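Local coordinates for metallo-beta-lactamase domain-containing protein (Thermotoga maritima, PDB 3H3E) that is of unknown function but binds zinc and, as a member of the metallo-beta-lactamase superfamily, is probably a metal-dependent hydrolase or transferase, at residues Q95-G99 with E100-G104. The protein carries 2 engineered substitutions. Residues are numbered along the deposited sequence; the frame is centred on the assembly and turned at random.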
loop_
_atom_site.group_PDB
_atom_site.type_symbol
_atom_site.label_atom_id
_atom_site.label_comp_id
_atom_site.label_asym_id
_atom_site.label_seq_id
_atom_site.Cartn_x
_atom_site.Cartn_y
_atom_site.Cartn_z
ATOM N N GLN A 95 15.348 7.780 -7.818
ATOM C CA GLN A 95 15.382 8.520 -6.569
ATOM C C GLN A 95 14.258 9.529 -6.506
ATOM O O GLN A 95 14.177 10.433 -7.320
ATOM C CB GLN A 95 16.764 9.155 -6.343
ATOM C CG GLN A 95 17.857 8.127 -5.927
ATOM C CD GLN A 95 17.402 7.094 -4.852
ATOM O OE1 GLN A 95 16.414 7.293 -4.140
ATOM N NE2 GLN A 95 18.144 5.992 -4.743
ATOM N N LYS A 96 13.374 9.346 -5.534
ATOM C CA LYS A 96 12.130 10.097 -5.477
ATOM C C LYS A 96 12.275 11.381 -4.693
ATOM O O LYS A 96 12.893 11.398 -3.632
ATOM C CB LYS A 96 11.031 9.248 -4.855
ATOM C CG LYS A 96 10.538 8.109 -5.722
ATOM C CD LYS A 96 9.169 7.643 -5.236
ATOM C CE LYS A 96 8.707 6.380 -5.932
ATOM N NZ LYS A 96 8.425 6.615 -7.363
ATOM N N TYR A 97 11.702 12.453 -5.229
ATOM C CA TYR A 97 11.651 13.733 -4.537
ATOM C C TYR A 97 10.222 14.172 -4.317
ATOM O O TYR A 97 9.316 13.829 -5.073
ATOM C CB TYR A 97 12.411 14.814 -5.297
ATOM C CG TYR A 97 13.907 14.685 -5.166
ATOM C CD1 TYR A 97 14.612 13.733 -5.890
ATOM C CD2 TYR A 97 14.617 15.513 -4.309
ATOM C CE1 TYR A 97 15.984 13.616 -5.763
ATOM C CE2 TYR A 97 15.985 15.402 -4.173
ATOM C CZ TYR A 97 16.663 14.455 -4.900
ATOM O OH TYR A 97 18.030 14.359 -4.766
ATOM N N SER A 98 10.024 14.932 -3.256
ATOM C CA SER A 98 8.717 15.464 -2.966
ATOM C C SER A 98 8.866 16.956 -2.745
ATOM O O SER A 98 9.137 17.409 -1.641
ATOM C CB SER A 98 8.127 14.785 -1.750
ATOM O OG SER A 98 6.828 15.284 -1.540
ATOM N N GLY A 99 8.687 17.723 -3.812
ATOM C CA GLY A 99 9.118 19.091 -3.808
ATOM C C GLY A 99 10.619 19.047 -3.980
ATOM O O GLY A 99 11.130 18.391 -4.886
ATOM N N GLU A 100 11.331 19.750 -3.109
ATOM C CA GLU A 100 12.785 19.748 -3.119
ATOM C C GLU A 100 13.328 18.775 -2.073
ATOM O O GLU A 100 14.529 18.692 -1.869
ATOM C CB GLU A 100 13.309 21.155 -2.844
ATOM C CG GLU A 100 12.631 22.244 -3.657
ATOM C CD GLU A 100 13.122 23.629 -3.285
ATOM O OE1 GLU A 100 14.348 23.868 -3.371
ATOM O OE2 GLU A 100 12.280 24.481 -2.907
ATOM N N ARG A 101 12.434 18.038 -1.421
ATOM C CA ARG A 101 12.810 17.123 -0.357
ATOM C C ARG A 101 13.010 15.717 -0.860
ATOM O O ARG A 101 12.108 15.127 -1.438
ATOM C CB ARG A 101 11.726 17.076 0.708
ATOM C CG ARG A 101 12.160 16.374 1.967
ATOM C CD ARG A 101 11.016 16.281 2.928
ATOM N NE ARG A 101 10.163 15.129 2.652
ATOM C CZ ARG A 101 8.865 15.217 2.404
ATOM N NH1 ARG A 101 8.282 16.400 2.403
ATOM N NH2 ARG A 101 8.154 14.128 2.178
ATOM N N TYR A 102 14.187 15.165 -0.606
ATOM C CA TYR A 102 14.448 13.798 -0.979
ATOM C C TYR A 102 13.532 12.849 -0.216
ATOM O O TYR A 102 13.484 12.871 1.010
ATOM C CB TYR A 102 15.905 13.450 -0.722
ATOM C CG TYR A 102 16.191 11.983 -0.928
ATOM C CD1 TYR A 102 16.347 11.460 -2.211
ATOM C CD2 TYR A 102 16.281 11.115 0.153
ATOM C CE1 TYR A 102 16.596 10.121 -2.408
ATOM C CE2 TYR A 102 16.531 9.777 -0.035
ATOM C CZ TYR A 102 16.689 9.286 -1.314
ATOM O OH TYR A 102 16.939 7.951 -1.499
ATOM N N ALA A 103 12.816 12.003 -0.951
ATOM C CA ALA A 103 11.877 11.057 -0.353
ATOM C C ALA A 103 12.101 9.621 -0.807
ATOM O O ALA A 103 11.207 8.794 -0.719
ATOM C CB ALA A 103 10.455 11.477 -0.652
ATOM N N GLY A 104 13.285 9.311 -1.297
ATOM C CA GLY A 104 13.520 7.974 -1.802
ATOM C C GLY A 104 13.948 7.010 -0.722
ATOM O O GLY A 104 13.904 7.317 0.474
#
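Ser98 and Arg101 close a tight beta hairpin through a type II' turn, with Gly99 at its first corner, where phi is positive. Ser98 N donates to Arg101 O at 2.8 Å in a nearly straight bond (167°), while the return bond from Arg101 N to Ser98 O is weak. Two pairs further from the turn, Lys96 O accepts from Ala103 N at 2.7 Å. Between these bonds lies the non-hydrogen-bonded pair of Tyr97 and Tyr102, whose rings meet edge-to-face: the CD1 edge of Tyr102 is directed at the face of Tyr97, centroids 5.7 Å apart and planes at 78°. With CG anti to the backbone N (chi1 173°), the Tyr102 ring runs back along the hairpin toward Gln95. There its hydroxyl donates to Gln95 OE1 at 2.8 Å, arriving from above the carbonyl plane. On the other side of the strands, Ser98 CB lies over the rim of one face of the Arg101 guanidinium, near NH2. Lys96 NZ finds its partners outside the hairpin, in salt bridges to Asp158 and Asp162. Strand 101-102 borders a four-stranded antiparallel sheet, backbone hydrogen bonds of Gln95 and Tyr97 with Glu150 and Phe148 join strand 95-98 to strand 147-150, and Ala103 packs on helix 72-75 beside the zinc ligand His71.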